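Local coordinates for possible acyl-[acyl-carrier protein] desaturase DESA2 (acyl-[acp] desaturase) (stearoyl-acp desaturase) (Mycobacterium tuberculosis, PDB 1ZA0) that may introduce double bonds into carrier-protein-bound acyl chains during mycobacterial fatty acid biosynthesis, using a metal site held within a helical bundle, at residues H35-F40 / I182-R187; T66-I71 / A163-N168; L73-N78 / D223-D228; G101-E106 / E194-L199; A105-H110 / F157-G162. All blocks are in the same frame, centred on the assembly; numbering follows the deposited sequence. Where two conformers were deposited one is given.

Contact 1: H35-F40 / I182-R187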
# COMPACT_ATOMS: atom_id res chain seq x y z
N HIS A 35 2.68 16.53 -7.42
CA HIS A 35 3.36 17.33 -8.45
C HIS A 35 4.75 17.81 -8.02
O HIS A 35 5.58 18.11 -8.85
CB HIS A 35 2.49 18.50 -8.96
CG HIS A 35 2.29 19.58 -7.95
ND1 HIS A 35 1.09 19.76 -7.30
CD2 HIS A 35 3.13 20.51 -7.45
CE1 HIS A 35 1.21 20.77 -6.46
NE2 HIS A 35 2.44 21.21 -6.51
N ASP A 36 5.01 17.81 -6.72
CA ASP A 36 6.30 18.21 -6.22
C ASP A 36 7.32 17.10 -6.36
O ASP A 36 8.46 17.35 -6.09
CB ASP A 36 6.19 18.61 -4.74
CG ASP A 36 5.63 19.99 -4.53
OD1 ASP A 36 5.71 20.87 -5.43
OD2 ASP A 36 5.07 20.30 -3.45
N TYR A 37 6.93 15.86 -6.67
CA TYR A 37 7.86 14.77 -6.86
C TYR A 37 7.99 14.33 -8.31
O TYR A 37 8.50 13.21 -8.63
CB TYR A 37 7.45 13.59 -5.96
CG TYR A 37 7.80 13.90 -4.53
CD1 TYR A 37 9.09 13.53 -4.02
CD2 TYR A 37 6.92 14.60 -3.70
CE1 TYR A 37 9.45 13.85 -2.71
CE2 TYR A 37 7.26 14.90 -2.39
CZ TYR A 37 8.52 14.53 -1.90
OH TYR A 37 8.86 14.87 -0.64
N VAL A 38 7.56 15.21 -9.20
CA VAL A 38 7.60 14.88 -10.65
C VAL A 38 8.51 15.86 -11.40
O VAL A 38 8.25 17.03 -11.39
CB VAL A 38 6.16 14.91 -11.27
CG1 VAL A 38 6.19 14.58 -12.74
CG2 VAL A 38 5.27 13.90 -10.53
N PRO A 39 9.58 15.37 -12.03
CA PRO A 39 10.53 16.26 -12.71
C PRO A 39 10.05 16.60 -14.10
O PRO A 39 10.53 16.06 -15.09
CB PRO A 39 11.83 15.41 -12.79
CG PRO A 39 11.31 14.00 -12.90
CD PRO A 39 10.02 13.98 -12.09
N PHE A 40 9.08 17.46 -14.13
CA PHE A 40 8.40 17.86 -15.34
C PHE A 40 9.36 18.38 -16.39
O PHE A 40 9.11 18.14 -17.57
CB PHE A 40 7.34 18.94 -15.03
CG PHE A 40 6.12 18.39 -14.33
CD1 PHE A 40 5.22 17.58 -15.02
CD2 PHE A 40 5.89 18.69 -12.99
CE1 PHE A 40 4.10 17.06 -14.37
CE2 PHE A 40 4.80 18.17 -12.30
CZ PHE A 40 3.88 17.35 -12.99
N ILE A 182 8.64 7.53 -3.02
CA ILE A 182 8.31 6.29 -2.39
C ILE A 182 8.41 6.37 -0.85
O ILE A 182 7.60 5.78 -0.15
CB ILE A 182 9.12 5.09 -2.92
CG1 ILE A 182 8.96 4.92 -4.45
CG2 ILE A 182 8.65 3.82 -2.23
CD1 ILE A 182 7.47 4.63 -4.94
N ASP A 183 9.40 7.08 -0.35
CA ASP A 183 9.49 7.31 1.09
C ASP A 183 8.24 8.07 1.63
O ASP A 183 7.77 7.74 2.71
CB ASP A 183 10.75 8.10 1.35
CG ASP A 183 10.88 8.55 2.75
OD1 ASP A 183 11.29 7.71 3.60
OD2 ASP A 183 10.63 9.71 3.07
N ARG A 184 7.74 9.09 0.91
CA ARG A 184 6.49 9.77 1.32
C ARG A 184 5.33 8.78 1.41
O ARG A 184 4.57 8.78 2.39
CB ARG A 184 6.10 10.97 0.43
CG ARG A 184 6.89 12.25 0.62
CD ARG A 184 6.70 13.03 1.97
NE ARG A 184 7.29 14.37 1.85
CZ ARG A 184 6.95 15.47 2.54
NH1 ARG A 184 7.59 16.61 2.28
NH2 ARG A 184 6.00 15.46 3.48
N ILE A 185 5.18 7.96 0.37
CA ILE A 185 4.14 6.93 0.32
C ILE A 185 4.26 5.94 1.49
O ILE A 185 3.23 5.62 2.19
CB ILE A 185 4.18 6.17 -1.01
CG1 ILE A 185 3.81 7.09 -2.18
CG2 ILE A 185 3.23 4.96 -0.99
CD1 ILE A 185 3.82 6.36 -3.56
N ALA A 186 5.51 5.48 1.74
CA ALA A 186 5.76 4.54 2.84
C ALA A 186 5.29 5.11 4.18
O ALA A 186 4.69 4.37 4.97
CB ALA A 186 7.18 4.19 2.93
N ARG A 187 5.60 6.38 4.43
CA ARG A 187 5.19 7.07 5.65
C ARG A 187 3.67 7.22 5.81
O ARG A 187 3.13 7.11 6.94
CB ARG A 187 5.85 8.43 5.74
CG ARG A 187 7.33 8.36 5.93
CD ARG A 187 8.04 9.71 5.93
NE ARG A 187 9.48 9.52 5.70
CZ ARG A 187 10.34 9.07 6.62
NH1 ARG A 187 9.94 8.86 7.90
NH2 ARG A 187 11.61 8.90 6.29
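Y37 and R184 illustrate how a loop can be linked to a helix by one polar bond. In one of the two conformers of R184, NE donates to Y37 OH at 3.0 Å, with an N-H...O angle of 157°, and the hydroxyl sits at the edge of the guanidinium, close to its plane. The phenol ring and the guanidinium are turned 81° against each other, so the two groups meet crosswise rather than stacked. In this conformer a bend at chi2 of R184 (-69°) swings the chain past the end of the tyrosine: CG comes 3.8 Å from Y37 CZ, adding an aliphatic touch beside the hydrogen bond. The guanidinium also has a long, weak ion pair with D30, and W32 lies against the chains of both residues, its ring roughly perpendicular to that of Y37. On the same helix R187 NE forms a salt bridge with D183 OD2 at 2.9 Å, approaching from above the carboxylate plane. This is a surface contact in which the loop between helices 9-27 and 63-77 packs on helix 176-206 of the ferritin-like desaturase bundle.

Contact 2: T66-I71 / A163-N168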
# COMPACT_ATOMS: atom_id res chain seq x y z
N THR A 66 11.16 -0.52 -11.39
CA THR A 66 9.96 -0.19 -12.20
C THR A 66 8.85 -1.25 -12.12
O THR A 66 7.68 -0.90 -12.10
CB THR A 66 10.34 0.07 -13.72
OG1 THR A 66 11.03 -1.05 -14.26
CG2 THR A 66 11.31 1.20 -13.85
N ASP A 67 9.20 -2.54 -12.02
CA ASP A 67 8.20 -3.54 -11.79
C ASP A 67 7.46 -3.26 -10.48
O ASP A 67 6.23 -3.34 -10.43
CB ASP A 67 8.80 -4.94 -11.68
CG ASP A 67 9.32 -5.52 -13.02
OD1 ASP A 67 9.07 -4.94 -14.10
OD2 ASP A 67 9.99 -6.58 -13.02
N ALA A 68 8.22 -3.00 -9.41
CA ALA A 68 7.63 -2.69 -8.09
C ALA A 68 6.68 -1.47 -8.19
O ALA A 68 5.58 -1.47 -7.61
CB ALA A 68 8.70 -2.44 -7.09
N CYS A 69 7.09 -0.46 -8.94
CA CYS A 69 6.28 0.74 -9.08
C CYS A 69 4.96 0.47 -9.87
O CYS A 69 3.96 1.06 -9.59
CB CYS A 69 7.04 1.87 -9.76
SG CYS A 69 8.32 2.61 -8.74
N GLU A 70 5.03 -0.36 -10.89
CA GLU A 70 3.86 -0.73 -11.69
C GLU A 70 2.88 -1.52 -10.88
O GLU A 70 1.69 -1.26 -10.97
CB GLU A 70 4.25 -1.51 -12.95
CG GLU A 70 5.10 -0.67 -13.86
CD GLU A 70 5.50 -1.38 -15.14
OE1 GLU A 70 6.35 -2.31 -15.13
OE2 GLU A 70 4.96 -0.95 -16.17
N ILE A 71 3.38 -2.43 -10.04
CA ILE A 71 2.49 -3.15 -9.12
C ILE A 71 1.79 -2.19 -8.19
O ILE A 71 0.57 -2.30 -8.00
CB ILE A 71 3.30 -4.21 -8.32
CG1 ILE A 71 3.77 -5.32 -9.27
CG2 ILE A 71 2.44 -4.77 -7.11
CD1 ILE A 71 4.96 -6.12 -8.68
N ALA A 163 3.17 -0.88 3.72
CA ALA A 163 4.22 -0.18 4.44
C ALA A 163 5.58 -0.89 4.30
O ALA A 163 6.56 -0.20 4.03
CB ALA A 163 3.84 -0.01 5.89
N VAL A 164 5.60 -2.22 4.40
CA VAL A 164 6.79 -3.04 4.23
C VAL A 164 7.33 -2.99 2.76
O VAL A 164 8.50 -2.70 2.51
CB VAL A 164 6.51 -4.47 4.65
CG1 VAL A 164 7.66 -5.39 4.32
CG2 VAL A 164 6.22 -4.51 6.21
N PHE A 165 6.42 -3.21 1.81
CA PHE A 165 6.72 -3.05 0.39
C PHE A 165 7.37 -1.72 0.07
O PHE A 165 8.44 -1.71 -0.53
CB PHE A 165 5.42 -3.28 -0.42
CG PHE A 165 5.58 -3.37 -1.91
CD1 PHE A 165 5.37 -4.56 -2.58
CD2 PHE A 165 5.86 -2.21 -2.67
CE1 PHE A 165 5.46 -4.65 -3.99
CE2 PHE A 165 5.93 -2.26 -4.06
CZ PHE A 165 5.75 -3.52 -4.72
N CYS A 166 6.78 -0.58 0.50
CA CYS A 166 7.26 0.70 0.10
C CYS A 166 8.54 1.10 0.86
O CYS A 166 9.42 1.79 0.31
CB CYS A 166 6.19 1.78 0.27
SG CYS A 166 4.81 1.59 -0.85
N ARG A 167 8.62 0.69 2.14
CA ARG A 167 9.86 0.85 2.87
C ARG A 167 11.05 0.12 2.19
O ARG A 167 12.14 0.73 2.01
CB ARG A 167 9.70 0.39 4.34
CG ARG A 167 11.00 0.61 5.12
N ASN A 168 10.83 -1.14 1.79
CA ASN A 168 11.86 -1.97 1.24
C ASN A 168 12.22 -1.41 -0.11
O ASN A 168 13.39 -1.43 -0.53
CB ASN A 168 11.44 -3.45 1.12
CG ASN A 168 11.26 -4.14 2.49
OD1 ASN A 168 11.64 -3.58 3.54
ND2 ASN A 168 10.72 -5.38 2.46
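Two helical segments, 66-71 and 163-168, face each other with their closest CA atoms, those of A68 and F165, 8.5 Å apart. This is buried helix-to-helix packing inside the ferritin-like bundle, between helices 63-77 and 148-172, and a single phenyl ring does most of the bridging. F165 carries its CG opposite the backbone nitrogen (chi1 -171°), which carries the ring toward helix 63-77. The far corner of the ring does the touching. CZ lies 3.9 Å from A68 CB, while I71 CG2 comes to the same carbon at an oblique angle, 4.3 Å away. The alanine methyl and the isoleucine branch thus share one corner of the ring. Around this point V239 of helix 233-241 touches both A68 and I71, and L72 touches F165. The backbone takes part as well: the carbonyl oxygen of A68 lies at the ring edge, near its plane, with O 3.5 Å from F165 CZ.

Contact 3: L73-N78 / D223-D228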
# COMPACT_ATOMS: atom_id res chain seq x y z
N LEU A 73 1.15 1.00 -8.56
CA LEU A 73 0.26 1.85 -9.32
C LEU A 73 -1.04 1.14 -9.62
O LEU A 73 -2.17 1.71 -9.42
CB LEU A 73 0.96 2.32 -10.57
CG LEU A 73 0.05 3.12 -11.51
CD1 LEU A 73 -0.52 4.39 -10.80
CD2 LEU A 73 0.75 3.45 -12.79
N ILE A 74 -0.94 -0.13 -10.03
CA ILE A 74 -2.13 -0.91 -10.36
C ILE A 74 -3.01 -1.06 -9.12
O ILE A 74 -4.23 -0.91 -9.17
CB ILE A 74 -1.74 -2.32 -10.91
CG1 ILE A 74 -1.05 -2.25 -12.27
CG2 ILE A 74 -2.95 -3.27 -10.98
CD1 ILE A 74 -1.96 -1.94 -13.38
N LEU A 75 -2.38 -1.38 -8.00
CA LEU A 75 -3.11 -1.56 -6.73
C LEU A 75 -3.74 -0.25 -6.25
O LEU A 75 -4.90 -0.20 -5.81
CB LEU A 75 -2.17 -2.10 -5.67
CG LEU A 75 -1.66 -3.54 -5.86
CD1 LEU A 75 -0.77 -3.95 -4.72
CD2 LEU A 75 -2.86 -4.55 -6.06
N LYS A 76 -2.99 0.83 -6.37
CA LYS A 76 -3.47 2.13 -5.89
C LYS A 76 -4.64 2.65 -6.76
O LYS A 76 -5.53 3.30 -6.24
CB LYS A 76 -2.37 3.18 -5.83
CG LYS A 76 -1.25 2.88 -4.80
CD LYS A 76 -1.52 3.32 -3.46
CE LYS A 76 -0.32 2.95 -2.53
NZ LYS A 76 -0.87 3.27 -1.22
N ASP A 77 -4.58 2.42 -8.06
CA ASP A 77 -5.68 2.80 -8.98
C ASP A 77 -7.01 2.02 -8.67
O ASP A 77 -8.07 2.52 -8.92
CB ASP A 77 -5.29 2.52 -10.40
CG ASP A 77 -4.52 3.66 -11.04
OD1 ASP A 77 -4.55 4.79 -10.49
OD2 ASP A 77 -3.89 3.52 -12.12
N ASN A 78 -6.91 0.81 -8.11
CA ASN A 78 -8.07 -0.05 -7.78
C ASN A 78 -8.39 -0.17 -6.28
O ASN A 78 -8.97 0.76 -5.70
CB ASN A 78 -7.86 -1.43 -8.41
CG ASN A 78 -7.96 -1.36 -9.97
OD1 ASN A 78 -9.10 -1.25 -10.50
ND2 ASN A 78 -6.79 -1.34 -10.68
N ASP A 223 -2.28 -13.02 0.48
CA ASP A 223 -1.26 -13.33 -0.56
C ASP A 223 -0.32 -12.12 -0.76
O ASP A 223 -0.56 -11.07 -0.19
CB ASP A 223 -1.94 -13.72 -1.88
CG ASP A 223 -1.16 -14.85 -2.69
OD1 ASP A 223 0.09 -15.01 -2.57
OD2 ASP A 223 -1.74 -15.59 -3.50
N VAL A 224 0.74 -12.25 -1.53
CA VAL A 224 1.61 -11.11 -1.75
C VAL A 224 0.89 -10.03 -2.56
O VAL A 224 -0.05 -10.29 -3.30
CB VAL A 224 2.96 -11.50 -2.45
CG1 VAL A 224 3.63 -12.66 -1.72
CG2 VAL A 224 2.75 -11.81 -3.88
N LEU A 225 1.34 -8.80 -2.38
CA LEU A 225 0.75 -7.70 -3.12
C LEU A 225 0.84 -7.93 -4.62
O LEU A 225 1.91 -8.21 -5.17
CB LEU A 225 1.37 -6.35 -2.72
CG LEU A 225 1.08 -5.90 -1.30
CD1 LEU A 225 1.96 -4.65 -1.07
CD2 LEU A 225 -0.35 -5.57 -1.04
N GLY A 226 -0.29 -7.85 -5.30
CA GLY A 226 -0.30 -7.96 -6.77
C GLY A 226 -0.51 -9.38 -7.31
O GLY A 226 -0.52 -9.58 -8.52
N ALA A 227 -0.68 -10.34 -6.41
CA ALA A 227 -1.05 -11.74 -6.71
C ALA A 227 -2.30 -11.91 -7.61
O ALA A 227 -2.42 -12.89 -8.30
CB ALA A 227 -1.27 -12.48 -5.39
N ASP A 228 -3.22 -10.95 -7.55
CA ASP A 228 -4.44 -10.90 -8.36
C ASP A 228 -4.26 -10.21 -9.73
O ASP A 228 -5.21 -10.16 -10.53
CB ASP A 228 -5.56 -10.15 -7.57
CG ASP A 228 -5.17 -8.65 -7.22
OD1 ASP A 228 -4.00 -8.35 -6.78
OD2 ASP A 228 -5.98 -7.69 -7.36
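L75 reaches from helix 63-77 across to the turn of segment 223-228, and its branches divide the work. At its root, CB packs on the hydroxyl end of Y158, with Y158 OH 3.7 Å away. With chi1 at -68° the chain leaves CB with CG opposite the carbonyl carbon, and from CG the two methyl groups part toward different residues. CD1 meets L225, touching CB at 3.8 Å and CD2 at 4.0 Å, the two leucine side chains crossing at about a right angle. The same methyl lies against the backbone of the next residue, 4.0 Å from G226 N. This is a type II beta turn running from V224 to A227, closed by the bond from A227 N to V224 O at 3.2 Å, and G226 occupies its third position with the positive phi (92°) that suits a glycine there. The turn belongs to the loop joining helices 208-221 and 233-241, and through it that loop packs against helices 63-77 and 148-172. L225 also touches Y158, C161 and F165 of the latter helix. The other methyl of L75, CD2, reaches the more exposed margin, where D228 OD1 stands 4.0 Å away in a contact without a hydrogen bond. Further along, N78 ND2 bonds back to I74 O at 3.0 Å.

Contact 4: G101-E106 / E194-L199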
# COMPACT_ATOMS: atom_id res chain seq x y z
N GLY A 101 -12.84 9.28 3.64
CA GLY A 101 -12.65 10.31 2.64
C GLY A 101 -11.19 10.74 2.62
O GLY A 101 -10.59 10.84 1.53
N ARG A 102 -10.63 10.97 3.81
CA ARG A 102 -9.21 11.28 3.95
C ARG A 102 -8.28 10.15 3.46
O ARG A 102 -7.34 10.42 2.69
CB ARG A 102 -8.86 11.71 5.37
CG ARG A 102 -7.34 12.02 5.57
CD ARG A 102 -6.85 13.19 4.78
NE ARG A 102 -5.53 13.54 5.24
CZ ARG A 102 -5.25 14.63 5.96
NH1 ARG A 102 -6.22 15.48 6.22
NH2 ARG A 102 -4.03 14.85 6.41
N TRP A 103 -8.55 8.93 3.86
CA TRP A 103 -7.76 7.77 3.47
C TRP A 103 -7.81 7.63 1.96
O TRP A 103 -6.78 7.49 1.32
CB TRP A 103 -8.26 6.48 4.16
CG TRP A 103 -7.58 5.22 3.66
CD1 TRP A 103 -6.39 4.78 4.07
CD2 TRP A 103 -8.05 4.26 2.70
NE1 TRP A 103 -6.03 3.64 3.39
CE2 TRP A 103 -7.05 3.30 2.55
CE3 TRP A 103 -9.20 4.14 1.91
CZ2 TRP A 103 -7.16 2.24 1.66
CZ3 TRP A 103 -9.30 3.11 1.01
CH2 TRP A 103 -8.30 2.14 0.92
N THR A 104 -9.03 7.67 1.40
CA THR A 104 -9.20 7.64 -0.06
C THR A 104 -8.36 8.69 -0.83
O THR A 104 -7.76 8.38 -1.83
CB THR A 104 -10.70 7.78 -0.40
OG1 THR A 104 -11.35 6.64 0.19
CG2 THR A 104 -10.96 7.59 -1.90
N ALA A 105 -8.38 9.91 -0.38
CA ALA A 105 -7.64 10.97 -1.02
C ALA A 105 -6.13 10.72 -0.96
O ALA A 105 -5.40 11.12 -1.87
CB ALA A 105 -7.94 12.32 -0.31
N GLU A 106 -5.65 10.16 0.17
CA GLU A 106 -4.22 9.81 0.29
C GLU A 106 -3.80 8.71 -0.68
O GLU A 106 -2.77 8.85 -1.35
CB GLU A 106 -3.82 9.49 1.70
CG GLU A 106 -3.93 10.70 2.62
CD GLU A 106 -3.50 10.41 4.10
OE1 GLU A 106 -3.00 9.30 4.45
OE2 GLU A 106 -3.59 11.36 4.88
N GLU A 194 -1.61 2.17 11.16
CA GLU A 194 -1.70 2.53 12.59
C GLU A 194 -3.21 2.76 12.86
O GLU A 194 -3.78 2.29 13.82
CB GLU A 194 -0.92 3.81 12.87
CG GLU A 194 -1.03 4.44 14.27
CD GLU A 194 -0.17 5.66 14.42
OE1 GLU A 194 0.40 6.10 13.39
OE2 GLU A 194 0.01 6.20 15.55
N PHE A 195 -3.84 3.51 11.97
CA PHE A 195 -5.26 3.84 12.07
C PHE A 195 -6.12 2.61 12.05
O PHE A 195 -6.87 2.36 13.02
CB PHE A 195 -5.67 4.83 10.97
CG PHE A 195 -6.89 5.68 11.29
CD1 PHE A 195 -6.82 7.06 11.25
CD2 PHE A 195 -8.10 5.10 11.56
CE1 PHE A 195 -7.95 7.85 11.48
CE2 PHE A 195 -9.24 5.89 11.83
CZ PHE A 195 -9.15 7.26 11.81
N PHE A 196 -6.00 1.77 11.00
CA PHE A 196 -6.80 0.56 10.96
C PHE A 196 -6.47 -0.38 12.11
O PHE A 196 -7.35 -1.05 12.68
CB PHE A 196 -6.73 -0.19 9.63
CG PHE A 196 -7.42 0.55 8.50
CD1 PHE A 196 -8.80 0.71 8.50
CD2 PHE A 196 -6.68 1.12 7.48
CE1 PHE A 196 -9.44 1.40 7.47
CE2 PHE A 196 -7.31 1.81 6.44
CZ PHE A 196 -8.69 1.97 6.46
N ALA A 197 -5.19 -0.49 12.41
CA ALA A 197 -4.81 -1.43 13.46
C ALA A 197 -5.37 -0.97 14.83
O ALA A 197 -5.64 -1.79 15.69
CB ALA A 197 -3.31 -1.56 13.53
N ASN A 198 -5.45 0.34 15.06
CA ASN A 198 -5.98 0.80 16.34
C ASN A 198 -7.50 0.43 16.43
O ASN A 198 -8.00 0.10 17.52
CB ASN A 198 -5.75 2.33 16.50
CG ASN A 198 -4.30 2.67 16.81
OD1 ASN A 198 -3.53 1.75 17.20
ND2 ASN A 198 -3.90 4.00 16.68
N LEU A 199 -8.21 0.43 15.30
CA LEU A 199 -9.64 0.11 15.28
C LEU A 199 -9.77 -1.35 15.60
O LEU A 199 -10.67 -1.75 16.34
CB LEU A 199 -10.29 0.44 13.95
CG LEU A 199 -10.31 1.87 13.50
CD1 LEU A 199 -11.07 2.11 12.17
CD2 LEU A 199 -10.92 2.67 14.54
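Chi1 of W103, 173°, sets its CG opposite the backbone nitrogen and carries the indole out toward helix 176-206; chi1 of F196, -69°, places that ring's CG opposite its carbonyl carbon and sends the phenyl to meet it. The result is a T-shaped pair. The edge of F196 points at one face of the indole, the planes standing 83° apart and the centroid of the five-membered ring 5.3 Å from that of the phenyl. The contact is made by a single corner: F196 CE2 lies above the pyrrole part of the indole, displaced toward its rim, 3.8 Å from W103 NE1 and 3.9 Å from W103 CD1. The phenyl sits over the face, and the indole N-H, which lies in the ring plane, donates to E159 OE2. H192 makes a further edge-to-face pair with W103, M155 touches both W103 and F196, and W99 meets F196 edge to face. On the same helix R102 NE bonds E106 OE2 at 2.9 Å, while E106 OE1 accepts from H192 NE2. Both aromatic packing and hydrogen bonds thus bear on metal ligands, consistent with the second shell of the diiron site expected by similarity in this four-helix bundle.

Contact 5: A105-H110 / F157-G162. With MN (manganese (II) ion), chain B.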
# COMPACT_ATOMS: atom_id res chain seq x y z
N ALA A 105 -8.38 9.91 -0.38
CA ALA A 105 -7.64 10.97 -1.02
C ALA A 105 -6.13 10.72 -0.96
O ALA A 105 -5.40 11.12 -1.87
CB ALA A 105 -7.94 12.32 -0.31
N GLU A 106 -5.65 10.16 0.17
CA GLU A 106 -4.22 9.81 0.29
C GLU A 106 -3.80 8.71 -0.68
O GLU A 106 -2.77 8.85 -1.35
CB GLU A 106 -3.82 9.49 1.70
CG GLU A 106 -3.93 10.70 2.62
CD GLU A 106 -3.50 10.41 4.10
OE1 GLU A 106 -3.00 9.30 4.45
OE2 GLU A 106 -3.59 11.36 4.88
N GLU A 107 -4.60 7.66 -0.78
CA GLU A 107 -4.38 6.61 -1.71
C GLU A 107 -4.34 7.17 -3.17
O GLU A 107 -3.49 6.76 -4.03
CB GLU A 107 -5.46 5.53 -1.60
CG GLU A 107 -5.50 4.72 -0.31
CD GLU A 107 -4.23 3.89 -0.11
OE1 GLU A 107 -3.85 3.14 -0.99
OE2 GLU A 107 -3.59 4.05 0.88
N HIS A 108 -5.29 8.01 -3.47
CA HIS A 108 -5.38 8.59 -4.78
C HIS A 108 -4.12 9.39 -5.12
O HIS A 108 -3.65 9.37 -6.22
CB HIS A 108 -6.53 9.57 -4.86
CG HIS A 108 -6.81 10.01 -6.26
ND1 HIS A 108 -7.67 11.04 -6.55
CD2 HIS A 108 -6.33 9.57 -7.45
CE1 HIS A 108 -7.76 11.18 -7.86
NE2 HIS A 108 -6.95 10.31 -8.43
N LEU A 109 -3.69 10.19 -4.16
CA LEU A 109 -2.49 11.00 -4.24
C LEU A 109 -1.25 10.17 -4.62
O LEU A 109 -0.49 10.59 -5.50
CB LEU A 109 -2.27 11.79 -2.95
CG LEU A 109 -1.07 12.77 -3.09
CD1 LEU A 109 -1.50 14.11 -3.72
CD2 LEU A 109 -0.44 13.00 -1.77
N HIS A 110 -1.12 8.99 -4.03
CA HIS A 110 -0.06 8.07 -4.30
C HIS A 110 -0.10 7.64 -5.76
O HIS A 110 0.94 7.67 -6.43
CB HIS A 110 -0.20 6.76 -3.40
CG HIS A 110 -0.12 7.05 -1.93
ND1 HIS A 110 -0.53 6.14 -0.96
CD2 HIS A 110 0.38 8.13 -1.27
CE1 HIS A 110 -0.29 6.68 0.23
NE2 HIS A 110 0.26 7.88 0.07
N PHE A 157 -3.81 -5.55 7.84
CA PHE A 157 -2.76 -6.36 7.28
C PHE A 157 -2.30 -5.80 5.92
O PHE A 157 -1.14 -5.86 5.58
CB PHE A 157 -3.25 -7.77 7.06
CG PHE A 157 -3.14 -8.63 8.25
CD1 PHE A 157 -1.90 -9.08 8.68
CD2 PHE A 157 -4.30 -9.07 8.93
CE1 PHE A 157 -1.78 -9.90 9.77
CE2 PHE A 157 -4.18 -9.94 10.06
CZ PHE A 157 -2.93 -10.33 10.48
N TYR A 158 -3.26 -5.38 5.11
CA TYR A 158 -3.03 -4.94 3.76
C TYR A 158 -2.21 -3.62 3.77
O TYR A 158 -1.24 -3.50 3.03
CB TYR A 158 -4.37 -4.77 3.01
CG TYR A 158 -4.22 -4.26 1.58
CD1 TYR A 158 -3.90 -5.15 0.56
CD2 TYR A 158 -4.35 -2.92 1.26
CE1 TYR A 158 -3.74 -4.73 -0.76
CE2 TYR A 158 -4.19 -2.48 -0.08
CZ TYR A 158 -3.87 -3.40 -1.07
OH TYR A 158 -3.71 -3.03 -2.41
N GLU A 159 -2.55 -2.69 4.66
CA GLU A 159 -1.73 -1.53 4.87
C GLU A 159 -0.35 -1.85 5.41
O GLU A 159 0.61 -1.20 5.04
CB GLU A 159 -2.42 -0.48 5.74
CG GLU A 159 -3.67 0.07 5.09
CD GLU A 159 -3.27 1.05 3.96
OE1 GLU A 159 -2.02 1.18 3.69
OE2 GLU A 159 -4.12 1.72 3.40
N ARG A 160 -0.22 -2.87 6.25
CA ARG A 160 1.10 -3.23 6.71
C ARG A 160 1.94 -3.80 5.54
O ARG A 160 3.08 -3.50 5.44
CB ARG A 160 1.03 -4.26 7.84
CG ARG A 160 2.43 -4.56 8.46
CD ARG A 160 2.34 -5.39 9.74
NE ARG A 160 3.59 -5.40 10.50
CZ ARG A 160 3.87 -4.71 11.59
NH1 ARG A 160 3.01 -3.87 12.14
NH2 ARG A 160 5.07 -4.87 12.13
N CYS A 161 1.33 -4.62 4.70
CA CYS A 161 1.97 -5.06 3.45
C CYS A 161 2.46 -3.86 2.63
O CYS A 161 3.61 -3.86 2.19
CB CYS A 161 1.04 -5.91 2.58
SG CYS A 161 0.54 -7.44 3.35
N GLY A 162 1.59 -2.88 2.41
CA GLY A 162 1.94 -1.61 1.77
C GLY A 162 3.14 -0.94 2.39
O GLY A 162 4.02 -0.45 1.67
MN MN B . -2.42 2.91 2.27
O HOH W 1 -2.47 1.20 0.93
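Two carboxylates, which would be expected to repel each other, are brought close together here by a metal: E107 OE2 and E159 OE2 lie 3.5 Å apart, and both bind the same manganese ion. The two glutamates come from opposite directions, each bent at chi2 (-64° in E107, -75° in E159), with their carboxylate planes 73° apart. They bind in different ways. E107 gives one oxygen, OE2, at 2.1 Å, whereas E159, whose OE2 is also held by W103, chelates with both, OE1 at 2.3 Å and OE2 at 2.4 Å. A water completes the local set at 2.2 Å from the manganese and gives a weak hydrogen bond to E107 OE1. That second oxygen of E107 is also gripped by K76 in a salt bridge, which probably restrains the rotation of the carboxylate. E189 and H192 of helix 176-206 supply the remaining ligands. H110, an iron ligand by similarity, leaves this manganese alone: its NE2 is bonded to D188 and its ND1 faces K76. With one manganese seen where two irons are expected by similarity, the contact is consistent with a partly filled form of the diiron centre typical of acyl-carrier-protein desaturases, housed in a four-helix bundle.

Contacts 3, 4 and 5 gather at one metal centre; contacts 1 and 2 lie further out. Contact 5 holds the manganese, and contact 4, centred 9 Å away, shares A105 and E106 with it and supplies part of its second shell. From contact 3, K76 reaches into contact 5, its NZ 3.0 Å from E107 OE1 and 2.9 Å from H110 ND1, placing a lysine next to H110, an iron ligand by similarity. Contacts 2 and 3 both use helix 63-77 and join where F165 CD1 meets L225 CD1 at 3.7 Å. Contact 1 is more peripheral, R184 lying about 12 Å from the manganese by side chain, yet I185 CG1 packs on H110 CD2 at 3.7 Å and A186 touches C166 of contact 2.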